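Local coordinates for ABC transporter periplasmic substrate-binding protein (Desulfovibrio alaskensis, PDB 5MY5) that probably captures tungstate with high selectivity in the periplasm and hands it to the membrane components of an ABC importer, at residues 80-85 with 220-225; 106-111 with 190-195; 117-122 with 212-217; 139-144 with 174-179; 196-201 with 264-269. The protein carries 2 engineered substitutions. All coordinates share one frame; numbering follows the deposited sequence.

All five contacts reach one mixed, branched sheet. Contact 2 pairs its strand 100-112 with 189-193, and contact 3 lies on another neighbour of that strand, 210-214; their centres are about 10 Å apart and they are tied by a salt bridge between Arg-194 and Glu-215. Contact 5 shares helix 194-203 with contact 2, about 11 Å away between centres. Contact 4 packs a helix start against contact 2, about 12 Å between centres. Contact 1 touches contacts 2, 3 and 5, but its nearest atoms are about 10 Å from those of contact 4. A two-lobed form with an anion cleft is usual for periplasmic binding proteins, so contacts 1 and 4 probably face that cleft; no tungstate is present.

Contact 1 of 5, residues 80-85 with 220-225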
# COMPACT_ATOMS: atom_id res chain seq x y z
N LEU A 80 -9.63 5.93 5.04
CA LEU A 80 -8.84 4.63 5.19
C LEU A 80 -7.68 4.82 4.24
O LEU A 80 -7.81 4.72 3.04
CB LEU A 80 -9.71 3.41 4.81
CG LEU A 80 -8.97 2.07 4.93
CD1 LEU A 80 -8.51 1.76 6.34
CD2 LEU A 80 -9.95 0.98 4.35
N VAL A 81 -6.50 5.04 4.82
CA VAL A 81 -5.34 5.43 3.98
C VAL A 81 -4.08 4.78 4.52
O VAL A 81 -4.15 4.00 5.49
CB VAL A 81 -5.16 6.97 3.89
CG1 VAL A 81 -6.32 7.59 3.08
CG2 VAL A 81 -5.15 7.54 5.26
N HIS A 82 -2.97 5.03 3.82
CA HIS A 82 -1.73 4.30 4.13
C HIS A 82 -0.52 5.19 3.88
O HIS A 82 0.33 4.88 3.03
CB HIS A 82 -1.65 3.00 3.34
CG HIS A 82 -2.01 3.14 1.91
ND1 HIS A 82 -1.08 3.36 0.93
CD2 HIS A 82 -3.22 3.12 1.27
CE1 HIS A 82 -1.69 3.47 -0.25
NE2 HIS A 82 -3.00 3.34 -0.07
N ALA A 83 -0.53 6.30 4.59
CA ALA A 83 0.50 7.34 4.45
C ALA A 83 0.76 8.07 5.80
O ALA A 83 0.25 9.14 6.08
CB ALA A 83 0.09 8.30 3.36
N PRO A 84 1.59 7.40 6.62
CA PRO A 84 1.67 7.82 8.03
C PRO A 84 2.02 9.30 8.26
O PRO A 84 1.39 9.92 9.06
CB PRO A 84 2.70 6.84 8.60
CG PRO A 84 2.57 5.59 7.74
CD PRO A 84 2.21 6.10 6.39
N ALA A 85 2.99 9.87 7.55
CA ALA A 85 3.32 11.30 7.78
C ALA A 85 2.18 12.24 7.45
O ALA A 85 1.87 13.15 8.22
CB ALA A 85 4.59 11.72 7.02
N LEU A 220 9.43 -2.47 4.34
CA LEU A 220 8.57 -2.74 3.21
C LEU A 220 7.03 -2.78 3.55
O LEU A 220 6.23 -2.97 2.67
CB LEU A 220 8.95 -4.06 2.53
CG LEU A 220 10.34 -4.07 1.90
CD1 LEU A 220 10.70 -5.50 1.51
CD2 LEU A 220 10.40 -3.15 0.68
N PHE A 221 6.72 -2.63 4.81
CA PHE A 221 5.29 -2.60 5.22
C PHE A 221 4.56 -1.36 4.77
O PHE A 221 5.13 -0.27 4.76
CB PHE A 221 5.15 -2.71 6.72
CG PHE A 221 5.63 -4.02 7.32
CD1 PHE A 221 6.10 -5.09 6.53
CD2 PHE A 221 5.69 -4.13 8.74
CE1 PHE A 221 6.56 -6.27 7.12
CE2 PHE A 221 6.18 -5.29 9.32
CZ PHE A 221 6.61 -6.36 8.49
N ASN A 222 3.32 -1.54 4.37
CA ASN A 222 2.44 -0.47 3.96
C ASN A 222 1.31 -0.41 4.97
O ASN A 222 0.25 -1.05 4.74
CB ASN A 222 1.98 -0.71 2.54
CG ASN A 222 1.19 0.50 1.93
OD1 ASN A 222 1.59 1.64 2.12
ND2 ASN A 222 0.09 0.21 1.21
N GLN A 223 1.51 0.35 6.03
CA GLN A 223 0.61 0.40 7.19
C GLN A 223 -0.69 1.18 6.78
O GLN A 223 -0.64 2.34 6.39
CB GLN A 223 1.20 1.07 8.37
CG GLN A 223 0.31 1.05 9.59
CD GLN A 223 0.05 -0.35 10.09
OE1 GLN A 223 1.00 -1.12 10.39
NE2 GLN A 223 -1.21 -0.70 10.26
N TYR A 224 -1.86 0.51 6.98
CA TYR A 224 -3.15 1.16 6.90
C TYR A 224 -3.67 1.66 8.23
O TYR A 224 -3.55 0.89 9.26
CB TYR A 224 -4.21 0.20 6.41
CG TYR A 224 -4.24 0.11 4.96
CD1 TYR A 224 -3.29 -0.62 4.27
CD2 TYR A 224 -5.20 0.78 4.24
CE1 TYR A 224 -3.31 -0.70 2.88
CE2 TYR A 224 -5.25 0.73 2.87
CZ TYR A 224 -4.30 -0.03 2.16
OH TYR A 224 -4.36 -0.07 0.81
N SER A 225 -4.29 2.84 8.22
CA SER A 225 -5.02 3.35 9.38
C SER A 225 -6.37 3.89 8.96
O SER A 225 -6.52 4.42 7.84
CB SER A 225 -4.23 4.43 10.05
OG SER A 225 -2.97 3.90 10.44
O HOH W 1 1.94 3.61 -0.16
O HOH W 2 2.67 3.53 3.34
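Val-81 and Ser-225 form an antiparallel hydrogen-bonded pair, closed by Val-81 N to Ser-225 O at 3.1 Å and by Ser-225 N to Val-81 O at 3.0 Å, after which 80-85 leaves the sheet. Just past this pair, His-82 leans over Tyr-224. His-82 CB lies over the centre of the Tyr-224 ring, 4.0 Å from the centroid and 5° off the normal, a CH-pi contact. With CG between backbone N and carbonyl carbon (chi1 46°), the imidazole is then placed beside the phenol; the two rings are inclined at 43°, and His-82 CD2 comes within 3.4 Å of Tyr-224 OH. At the edge of the same phenol, Leu-80 CD1 meets Tyr-224 CD2 at 4.0 Å. His-82 ND1 also gives a weak bond to Asn-222 OD1 (3.4 Å), and a water in the imidazole plane bonds to ND1 and donates to OD1. Thr-33 bonds to His-82 NE2, Thr-36 to Tyr-224 OH and Asn-105 to Asn-222 ND2, so the polar ends are fixed from several directions. A strand running into a loop and then a helix N-cap, here Ala-83, beside a long antiparallel strand is consistent with the cleft-side strand ends of a periplasmic binding protein lobe.

Contact 2 of 5, residues 106-111 with 190-195; sequences DFVIIG and TMTDRG
Asp-106 and Arg-194 close one end of an antiparallel ladder in which Val-108 pairs with Thr-192 and Ile-110 with Thr-190 through hydrogen-bonded pairs, while Ile-109 and Met-191 make a non-hydrogen-bonded one. Arg-194 can be followed outward. Its CB lies 3.6 Å from Asp-106 OD1, and its backbone N bonds to Asp-106 O. CG stays loosely packed near the same carboxylate oxygen, and CD reaches 3.5 Å from Asp-106 OD1. The bend at chi3 (-66°) then turns the NE/NH2 edge of the guanidinium toward the carboxylate, a side-on grip: Arg-194 NE to Asp-106 OD1 is 2.7 Å, on the syn lone pair, and Arg-194 NH2 to Asp-106 OD2 is 2.9 Å and nearly straight at 170°. Carboxylate and guanidinium planes differ by 20°, close to the coplanar form of a bidentate salt bridge. The two bonds to Asp-106 and one from NH2 to Glu-215 fix the orientation of the group, while Val-108 CG1 lies over one face, near its rim, 3.5 Å from Arg-194 NH2. Within the ladder, Met-191 CE packs on Phe-107 CD1 at 3.7 Å, and Met-191 SD makes an oblique Met-aromatic contact, 5.0 Å from the Phe-107 ring centroid. Strand 106-111 is thus paired with 190-193 and with 210-214; helix 146-155 packs on Phe-107 and Met-191, helix 176-186 on Thr-190 and Thr-192, and helix 194-203 starts at the salt bridge.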
# COMPACT_ATOMS: atom_id res chain seq x y z
N ASP A 106 2.22 -5.14 1.82
CA ASP A 106 3.65 -4.94 1.74
C ASP A 106 4.14 -4.84 0.33
O ASP A 106 3.50 -5.14 -0.63
CB ASP A 106 4.44 -5.99 2.54
CG ASP A 106 4.35 -7.38 1.95
OD1 ASP A 106 3.45 -7.72 1.13
OD2 ASP A 106 5.18 -8.25 2.36
N PHE A 107 5.39 -4.38 0.25
CA PHE A 107 6.13 -4.29 -0.98
C PHE A 107 7.22 -5.35 -1.02
O PHE A 107 7.65 -5.73 0.00
CB PHE A 107 6.77 -2.87 -1.12
CG PHE A 107 5.74 -1.77 -1.29
CD1 PHE A 107 5.29 -1.45 -2.50
CD2 PHE A 107 5.32 -1.05 -0.15
CE1 PHE A 107 4.30 -0.40 -2.64
CE2 PHE A 107 4.42 0.01 -0.29
CZ PHE A 107 3.90 0.27 -1.51
N VAL A 108 7.65 -5.70 -2.20
CA VAL A 108 8.73 -6.73 -2.42
C VAL A 108 9.68 -6.26 -3.50
O VAL A 108 9.31 -5.47 -4.40
CB VAL A 108 8.13 -8.11 -2.71
CG1 VAL A 108 7.25 -8.64 -1.52
CG2 VAL A 108 7.37 -8.10 -3.92
N ILE A 109 10.92 -6.76 -3.46
CA ILE A 109 11.82 -6.58 -4.62
C ILE A 109 11.87 -7.87 -5.40
O ILE A 109 12.06 -8.94 -4.77
CB ILE A 109 13.21 -6.11 -4.14
CG1 ILE A 109 13.03 -4.76 -3.37
CG2 ILE A 109 14.13 -6.04 -5.33
CD1 ILE A 109 14.25 -4.41 -2.65
N ILE A 110 11.71 -7.78 -6.68
CA ILE A 110 11.66 -8.94 -7.61
C ILE A 110 12.79 -8.80 -8.58
O ILE A 110 13.36 -7.71 -8.78
CB ILE A 110 10.32 -9.13 -8.27
CG1 ILE A 110 10.07 -8.05 -9.33
CG2 ILE A 110 9.26 -9.15 -7.22
CD1 ILE A 110 8.78 -8.12 -10.07
N GLY A 111 13.18 -9.93 -9.17
CA GLY A 111 14.25 -9.94 -10.16
C GLY A 111 14.30 -11.28 -10.86
O GLY A 111 13.52 -12.21 -10.47
N THR A 190 13.21 -4.84 -9.58
CA THR A 190 12.26 -3.71 -9.40
C THR A 190 11.56 -3.94 -8.04
O THR A 190 11.40 -5.07 -7.56
CB THR A 190 11.30 -3.58 -10.58
OG1 THR A 190 10.61 -2.32 -10.45
CG2 THR A 190 10.28 -4.63 -10.64
N MET A 191 11.08 -2.85 -7.45
CA MET A 191 10.23 -2.90 -6.26
C MET A 191 8.76 -2.78 -6.76
O MET A 191 8.43 -1.87 -7.55
CB MET A 191 10.55 -1.80 -5.26
CG MET A 191 9.81 -1.91 -3.96
SD MET A 191 9.48 -0.37 -3.12
CE MET A 191 8.16 0.26 -4.15
N THR A 192 7.92 -3.69 -6.22
CA THR A 192 6.47 -3.71 -6.53
C THR A 192 5.66 -3.93 -5.34
O THR A 192 6.13 -4.47 -4.36
CB THR A 192 6.17 -4.77 -7.57
OG1 THR A 192 4.77 -4.75 -7.95
CG2 THR A 192 6.53 -6.12 -7.15
N ASP A 193 4.40 -3.44 -5.35
CA ASP A 193 3.49 -3.92 -4.29
C ASP A 193 3.29 -5.46 -4.60
O ASP A 193 3.29 -5.86 -5.73
CB ASP A 193 2.13 -3.17 -4.33
CG ASP A 193 1.48 -3.31 -5.65
OD1 ASP A 193 1.95 -2.86 -6.73
OD2 ASP A 193 0.43 -3.98 -5.65
N ARG A 194 3.04 -6.18 -3.49
CA ARG A 194 2.77 -7.64 -3.61
C ARG A 194 1.56 -7.93 -4.43
O ARG A 194 1.60 -8.88 -5.23
CB ARG A 194 2.66 -8.29 -2.29
CG ARG A 194 2.61 -9.85 -2.36
CD ARG A 194 2.48 -10.41 -0.95
NE ARG A 194 3.62 -10.19 -0.06
CZ ARG A 194 4.69 -10.99 -0.00
NH1 ARG A 194 4.82 -12.04 -0.80
NH2 ARG A 194 5.66 -10.69 0.86
N GLY A 195 0.51 -7.16 -4.28
CA GLY A 195 -0.74 -7.42 -5.03
C GLY A 195 -0.51 -7.47 -6.52
O GLY A 195 -0.91 -8.37 -7.23
O HOH W 3 0.37 -5.53 -1.68

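Contact 3 of 5, residues 117-122 with 212-217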
# COMPACT_ATOMS: atom_id res chain seq x y z
N ALA A 117 22.69 -10.29 -9.33
CA ALA A 117 23.35 -9.59 -8.25
C ALA A 117 23.47 -10.36 -6.96
O ALA A 117 24.06 -9.86 -6.00
CB ALA A 117 22.61 -8.23 -7.98
N GLY A 118 22.79 -11.50 -6.90
CA GLY A 118 22.80 -12.40 -5.77
C GLY A 118 22.25 -11.80 -4.52
O GLY A 118 22.84 -11.87 -3.43
N VAL A 119 21.05 -11.20 -4.66
CA VAL A 119 20.43 -10.58 -3.49
C VAL A 119 19.35 -11.38 -2.72
O VAL A 119 18.86 -10.90 -1.70
CB VAL A 119 19.79 -9.22 -3.87
CG1 VAL A 119 20.85 -8.37 -4.55
CG2 VAL A 119 18.54 -9.39 -4.72
N LYS A 120 18.97 -12.56 -3.20
CA LYS A 120 17.91 -13.32 -2.53
C LYS A 120 18.19 -13.49 -1.07
O LYS A 120 19.29 -13.88 -0.67
CB LYS A 120 17.70 -14.65 -3.23
CG LYS A 120 16.45 -15.42 -2.79
CD LYS A 120 16.44 -16.74 -3.56
CE LYS A 120 15.37 -17.70 -3.08
NZ LYS A 120 14.11 -17.53 -3.82
N GLY A 121 17.18 -13.14 -0.25
CA GLY A 121 17.23 -13.32 1.18
C GLY A 121 18.05 -12.29 1.91
O GLY A 121 18.25 -12.38 3.16
N MET A 122 18.53 -11.25 1.18
CA MET A 122 19.19 -10.17 1.88
C MET A 122 18.15 -9.23 2.47
O MET A 122 17.00 -9.29 2.08
CB MET A 122 20.06 -9.36 0.88
CG MET A 122 21.36 -10.03 0.49
SD MET A 122 22.32 -8.92 -0.60
CE MET A 122 23.93 -9.76 -0.71
N ILE A 212 10.08 -13.20 -6.45
CA ILE A 212 10.27 -12.43 -5.28
C ILE A 212 11.61 -12.79 -4.66
O ILE A 212 11.84 -13.99 -4.37
CB ILE A 212 9.16 -12.55 -4.20
CG1 ILE A 212 7.81 -12.06 -4.79
CG2 ILE A 212 9.58 -11.88 -2.92
CD1 ILE A 212 6.66 -12.39 -3.84
N LEU A 213 12.48 -11.83 -4.54
CA LEU A 213 13.83 -12.03 -4.01
C LEU A 213 14.10 -11.36 -2.71
O LEU A 213 14.94 -11.82 -1.95
CB LEU A 213 14.84 -11.65 -5.09
CG LEU A 213 14.87 -12.37 -6.40
CD1 LEU A 213 15.78 -11.79 -7.48
CD2 LEU A 213 15.25 -13.86 -6.11
N VAL A 214 13.39 -10.27 -2.36
CA VAL A 214 13.58 -9.65 -1.09
C VAL A 214 12.17 -9.32 -0.55
O VAL A 214 11.44 -8.69 -1.27
CB VAL A 214 14.38 -8.32 -1.25
CG1 VAL A 214 14.57 -7.62 0.05
CG2 VAL A 214 15.70 -8.57 -2.00
N GLU A 215 11.87 -9.74 0.69
CA GLU A 215 10.53 -9.58 1.30
C GLU A 215 10.65 -9.72 2.79
O GLU A 215 11.64 -10.33 3.27
CB GLU A 215 9.51 -10.59 0.69
CG GLU A 215 9.74 -12.06 1.11
CD GLU A 215 8.73 -13.03 0.55
OE1 GLU A 215 7.55 -12.68 0.36
OE2 GLU A 215 9.10 -14.19 0.25
N GLY A 216 9.72 -9.19 3.56
CA GLY A 216 9.60 -9.36 4.97
C GLY A 216 10.17 -8.31 5.81
O GLY A 216 9.82 -8.16 7.00
N ASP A 217 11.01 -7.46 5.21
CA ASP A 217 11.64 -6.44 5.94
C ASP A 217 10.60 -5.43 6.45
O ASP A 217 9.72 -5.05 5.67
CB ASP A 217 12.64 -5.70 5.05
CG ASP A 217 13.56 -6.59 4.33
OD1 ASP A 217 13.17 -7.34 3.41
OD2 ASP A 217 14.75 -6.43 4.67
O HOH W 4 14.61 -9.92 2.67
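Lys-120 lies across Leu-213 at about a right angle, and the conformations of both side chains explain the fit. The lysine CG is anti to the backbone N (chi1 -169°), and the chain runs straight until chi4 (91°). Its methylenes pass over one methyl: Leu-213 CD2 is 3.9 Å from Lys-120 CG and 4.0 Å from Lys-120 CD, brought there by chi1 and chi2 of the leucine together. Val-214 has CG1 anti to its N (chi1 179°); this sends CG1 to 3.6 Å from Met-122 O, while Val-214 CG2 touches Val-119 CG2 at 4.0 Å. The loop 117-122 is shaped by a type II beta turn, Val-119 to Met-122, closed by Met-122 N to Val-119 O (2.9 Å). It is clipped to the strand by Gly-121 N donating to Leu-213 O at 3.1 Å, with Lys-120 CA giving a CA-H...O contact to the same oxygen. Leu-213 and Val-214 both face Ile-109 as a classic beta bulge. A water lies between Met-122 O and Asp-217 OD1, though its proton sharing is uncertain; Asp-217 OD2 bonds to Val-124 N. The chemistry implies attachment by one direct hydrogen bond and aliphatic packing: across this interface Lys-120 contributes carbon surface and makes no salt bridge.

Contact 4 of 5, residues 139-144 with 174-179; sequences VSRGDN and QGMLRT
Two successive bends in Arg-141, chi2 -78° and chi3 -66°, curl its chain back and set the guanidinium over the backbone of Gly-175 and Met-176. The peptide between them lies against one face: Met-176 N is above the centre of the group, 3.5 Å from Arg-141 CZ. From the edge, Arg-141 NE donates to Gln-174 O at 2.9 Å, in the carbonyl plane and on a lone pair, although that oxygen is tilted 21° from the guanidinium plane. Arg-141 NH2 meets the syn lone pair of Asp-143 OD2 at 2.9 Å, a salt bridge inside the loop, while Asp-143 OD1 bonds to Ser-145; Arg-141 NH1 has a weak bond to Met-176 SD. The arginine is thereby held by bonds at its nitrogens, with the peptide packed on one face. Deeper in, Val-139 CG1 touches Thr-179 CG2 at 3.7 Å as the two side chains slide past in opposite directions, and Arg-141 CD lies 3.5 Å from Thr-179 OG1. That hydroxyl donates to Gly-175 O at 2.8 Å, an oxygen also taken by Thr-179 N, and Thr-172 is a further partner. Ser-140 OG, bonded to Glu-151, accepts from Gly-142 N, an ST turn leading the chain off the strand. Gly-175 is the N-cap of helix 176-186, which links strand 169-171 to strand 189-193, on either side of parallel strand 138-140: a beta-alpha-beta crossover, consistent with the Rossmann-like lobes of periplasmic binding proteins.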
# COMPACT_ATOMS: atom_id res chain seq x y z
N VAL A 139 14.71 -0.98 -11.93
CA VAL A 139 13.67 -0.24 -12.60
C VAL A 139 12.73 0.44 -11.61
O VAL A 139 12.08 -0.18 -10.79
CB VAL A 139 12.85 -1.16 -13.54
CG1 VAL A 139 11.97 -0.34 -14.37
CG2 VAL A 139 13.73 -2.02 -14.44
N SER A 140 12.73 1.77 -11.67
CA SER A 140 11.86 2.66 -10.90
C SER A 140 10.58 3.02 -11.70
O SER A 140 10.71 3.28 -12.94
CB SER A 140 12.63 4.01 -10.58
OG SER A 140 11.88 4.95 -9.90
N ARG A 141 9.49 3.20 -11.00
CA ARG A 141 8.26 3.78 -11.57
C ARG A 141 8.53 5.19 -12.18
O ARG A 141 7.96 5.51 -13.22
CB ARG A 141 7.19 3.88 -10.53
CG ARG A 141 6.63 2.55 -9.99
CD ARG A 141 5.67 1.94 -10.96
NE ARG A 141 4.49 2.80 -11.08
CZ ARG A 141 3.45 2.81 -10.29
NH1 ARG A 141 3.25 1.95 -9.31
NH2 ARG A 141 2.48 3.71 -10.51
N GLY A 142 9.40 6.01 -11.53
CA GLY A 142 9.66 7.40 -12.00
C GLY A 142 8.42 8.25 -12.27
O GLY A 142 8.48 9.08 -13.14
N ASP A 143 7.35 8.08 -11.50
CA ASP A 143 6.07 8.77 -11.81
C ASP A 143 5.43 9.50 -10.65
O ASP A 143 4.26 9.94 -10.77
CB ASP A 143 5.08 7.75 -12.40
CG ASP A 143 4.59 6.74 -11.42
OD1 ASP A 143 5.17 6.57 -10.31
OD2 ASP A 143 3.68 6.01 -11.81
N ASN A 144 6.15 9.66 -9.55
CA ASN A 144 5.65 10.28 -8.32
C ASN A 144 4.43 9.60 -7.72
O ASN A 144 3.76 10.18 -6.87
CB ASN A 144 5.42 11.80 -8.51
CG ASN A 144 6.49 12.48 -9.35
OD1 ASN A 144 6.22 12.92 -10.48
ND2 ASN A 144 7.69 12.57 -8.82
N GLN A 174 5.97 5.00 -15.86
CA GLN A 174 4.74 4.20 -16.12
C GLN A 174 4.22 3.53 -14.88
O GLN A 174 4.87 3.59 -13.83
CB GLN A 174 5.00 3.17 -17.19
CG GLN A 174 5.39 3.74 -18.54
CD GLN A 174 5.74 2.68 -19.56
OE1 GLN A 174 6.84 2.12 -19.58
NE2 GLN A 174 4.77 2.38 -20.46
N GLY A 175 3.02 2.93 -14.94
CA GLY A 175 2.47 2.20 -13.88
C GLY A 175 3.15 0.90 -13.54
O GLY A 175 4.17 0.49 -14.12
N MET A 176 2.57 0.25 -12.55
CA MET A 176 3.26 -0.89 -11.95
C MET A 176 3.44 -2.04 -12.91
O MET A 176 4.58 -2.62 -13.04
CB MET A 176 2.63 -1.35 -10.65
CG MET A 176 3.49 -2.19 -9.78
SD MET A 176 4.85 -1.31 -9.01
CE MET A 176 6.19 -1.82 -10.10
N LEU A 177 2.38 -2.48 -13.61
CA LEU A 177 2.53 -3.59 -14.51
C LEU A 177 3.50 -3.33 -15.64
O LEU A 177 4.40 -4.16 -15.96
CB LEU A 177 1.14 -4.00 -15.07
CG LEU A 177 0.27 -4.83 -14.14
CD1 LEU A 177 -1.11 -4.97 -14.79
CD2 LEU A 177 0.91 -6.22 -13.88
N ARG A 178 3.47 -2.15 -16.19
CA ARG A 178 4.40 -1.79 -17.24
C ARG A 178 5.87 -1.84 -16.72
O ARG A 178 6.79 -2.24 -17.44
CB ARG A 178 4.13 -0.43 -17.79
CG ARG A 178 2.87 -0.33 -18.69
CD ARG A 178 3.05 -1.11 -19.99
NE ARG A 178 1.99 -0.70 -20.91
CZ ARG A 178 1.80 -1.09 -22.17
NH1 ARG A 178 2.55 -2.04 -22.71
NH2 ARG A 178 0.80 -0.57 -22.87
N THR A 179 6.05 -1.38 -15.53
CA THR A 179 7.40 -1.27 -14.96
C THR A 179 7.90 -2.66 -14.71
O THR A 179 9.10 -2.93 -14.93
CB THR A 179 7.30 -0.41 -13.71
OG1 THR A 179 6.94 0.94 -14.08
CG2 THR A 179 8.58 -0.39 -12.87

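Contact 5 of 5, residues 196-201 with 264-269; sequences TYIKYE and MGKALF
Lys-266 NZ approaches the flat carboxylate of Glu-201 on the syn side of OE1, 34° out of the carboxylate plane. The distance from Lys-266 NZ to Glu-201 OE1 is 2.9 Å, while the bond to Glu-201 OE2, at 3.3 Å, is weak, so the ammonium group leans on one oxygen of a forked salt bridge. The rings of the helix lie apart from the second segment: Tyr-200 has Tyr-197 CE1 at its edge, in plane, and these two aromatics turn inward, Tyr-197 bonding through OH to Leu-210 O and Tyr-200 packing on Ile-180. Ile-198 is the buried centre of the contact. With CG1 anti to the carbonyl carbon (chi1 -71°) and a nearly straight chi2 (164°), its CD1 reaches into the bend of 264-269, where it meets Lys-266 CB at 3.9 Å, Ala-267 O at 3.9 Å and Leu-268 CD1 at 4.0 Å. The other branch, Ile-198 CG2, passes Met-264 CB at 4.1 Å, the two side chains running in opposite directions. Met-264 extends its whole chain along the helix surface, so that its CE ends 3.8 Å from Lys-199 CG, crossing the lysine stem at about a right angle. Met-264 and Gly-265 lie in the turn between strands 262-263 and 266-271, and that hairpin is thus laid against helix 194-203. Chemically, the contact has a buried aliphatic centre, Ile-198 with Leu-268, bordered by long flexible side chains; as Lys-266 is exposed and Glu-201 partly so, the ion pair is probably softened by solvent, and apolar packing does much of the joining.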
# COMPACT_ATOMS: atom_id res chain seq x y z
N THR A 196 0.18 -6.44 -7.07
CA THR A 196 0.45 -6.40 -8.49
C THR A 196 1.37 -7.59 -8.88
O THR A 196 1.13 -8.16 -9.95
CB THR A 196 1.10 -5.08 -8.93
OG1 THR A 196 0.25 -3.96 -8.54
CG2 THR A 196 1.26 -5.03 -10.38
N TYR A 197 2.36 -7.93 -8.04
CA TYR A 197 3.14 -9.12 -8.29
C TYR A 197 2.25 -10.41 -8.44
O TYR A 197 2.42 -11.16 -9.42
CB TYR A 197 4.24 -9.38 -7.31
CG TYR A 197 5.06 -10.54 -7.77
CD1 TYR A 197 5.90 -10.39 -8.86
CD2 TYR A 197 4.98 -11.81 -7.13
CE1 TYR A 197 6.63 -11.50 -9.32
CE2 TYR A 197 5.66 -12.90 -7.61
CZ TYR A 197 6.46 -12.74 -8.68
OH TYR A 197 7.21 -13.79 -9.08
N ILE A 198 1.40 -10.60 -7.45
CA ILE A 198 0.47 -11.75 -7.50
C ILE A 198 -0.29 -11.78 -8.86
O ILE A 198 -0.42 -12.85 -9.53
CB ILE A 198 -0.44 -11.73 -6.26
CG1 ILE A 198 0.31 -12.07 -5.00
CG2 ILE A 198 -1.66 -12.66 -6.53
CD1 ILE A 198 -0.45 -11.69 -3.77
N LYS A 199 -0.84 -10.65 -9.32
CA LYS A 199 -1.59 -10.63 -10.58
C LYS A 199 -0.67 -10.91 -11.75
O LYS A 199 -1.04 -11.67 -12.69
CB LYS A 199 -2.34 -9.26 -10.75
CG LYS A 199 -3.46 -9.11 -9.70
CD LYS A 199 -4.19 -7.76 -9.74
CE LYS A 199 -5.38 -7.79 -8.75
NZ LYS A 199 -5.92 -6.43 -8.32
N TYR A 200 0.51 -10.32 -11.74
CA TYR A 200 1.48 -10.56 -12.82
C TYR A 200 1.94 -12.10 -12.87
O TYR A 200 2.01 -12.70 -13.94
CB TYR A 200 2.73 -9.67 -12.54
CG TYR A 200 3.99 -10.07 -13.25
CD1 TYR A 200 4.09 -9.85 -14.61
CD2 TYR A 200 5.11 -10.63 -12.58
CE1 TYR A 200 5.19 -10.26 -15.34
CE2 TYR A 200 6.24 -10.96 -13.28
CZ TYR A 200 6.28 -10.76 -14.63
OH TYR A 200 7.49 -11.19 -15.17
N GLU A 201 2.24 -12.67 -11.73
CA GLU A 201 2.67 -14.06 -11.60
C GLU A 201 1.53 -14.98 -12.17
O GLU A 201 1.82 -15.91 -12.95
CB GLU A 201 2.83 -14.33 -10.11
CG GLU A 201 3.20 -15.77 -9.78
CD GLU A 201 3.22 -16.06 -8.30
OE1 GLU A 201 2.36 -15.63 -7.52
OE2 GLU A 201 4.18 -16.69 -7.84
N MET A 264 -6.23 -13.94 -5.61
CA MET A 264 -5.89 -15.11 -6.42
C MET A 264 -5.29 -16.20 -5.55
O MET A 264 -4.26 -16.79 -5.84
CB MET A 264 -4.98 -14.74 -7.56
CG MET A 264 -5.69 -13.78 -8.46
SD MET A 264 -4.66 -13.15 -9.77
CE MET A 264 -5.87 -11.99 -10.39
N GLY A 265 -5.92 -16.45 -4.41
CA GLY A 265 -5.49 -17.50 -3.53
C GLY A 265 -4.34 -17.30 -2.57
O GLY A 265 -3.94 -18.17 -1.80
N LYS A 266 -3.81 -16.07 -2.59
CA LYS A 266 -2.62 -15.73 -1.83
C LYS A 266 -2.88 -14.62 -0.82
O LYS A 266 -3.65 -13.70 -1.06
CB LYS A 266 -1.56 -15.30 -2.85
CG LYS A 266 -1.04 -16.52 -3.62
CD LYS A 266 0.29 -16.40 -4.27
CE LYS A 266 0.67 -17.67 -5.00
NZ LYS A 266 2.07 -17.58 -5.46
N ALA A 267 -2.16 -14.66 0.28
CA ALA A 267 -2.32 -13.69 1.39
C ALA A 267 -1.83 -12.29 0.93
O ALA A 267 -0.89 -12.20 0.09
CB ALA A 267 -1.48 -14.10 2.58
N LEU A 268 -2.50 -11.24 1.44
CA LEU A 268 -2.11 -9.88 1.08
C LEU A 268 -1.97 -8.98 2.27
O LEU A 268 -1.01 -8.14 2.32
CB LEU A 268 -3.11 -9.39 0.03
CG LEU A 268 -2.87 -8.15 -0.78
CD1 LEU A 268 -1.77 -8.44 -1.78
CD2 LEU A 268 -4.12 -7.80 -1.51
N PHE A 269 -2.86 -9.06 3.25
CA PHE A 269 -2.84 -8.19 4.43
C PHE A 269 -2.51 -8.92 5.72
O PHE A 269 -3.07 -10.01 5.91
CB PHE A 269 -4.20 -7.55 4.58
CG PHE A 269 -4.61 -6.65 3.45
CD1 PHE A 269 -4.18 -5.28 3.38
CD2 PHE A 269 -5.40 -7.12 2.43
CE1 PHE A 269 -4.62 -4.45 2.35
CE2 PHE A 269 -5.84 -6.29 1.47
CZ PHE A 269 -5.42 -5.00 1.36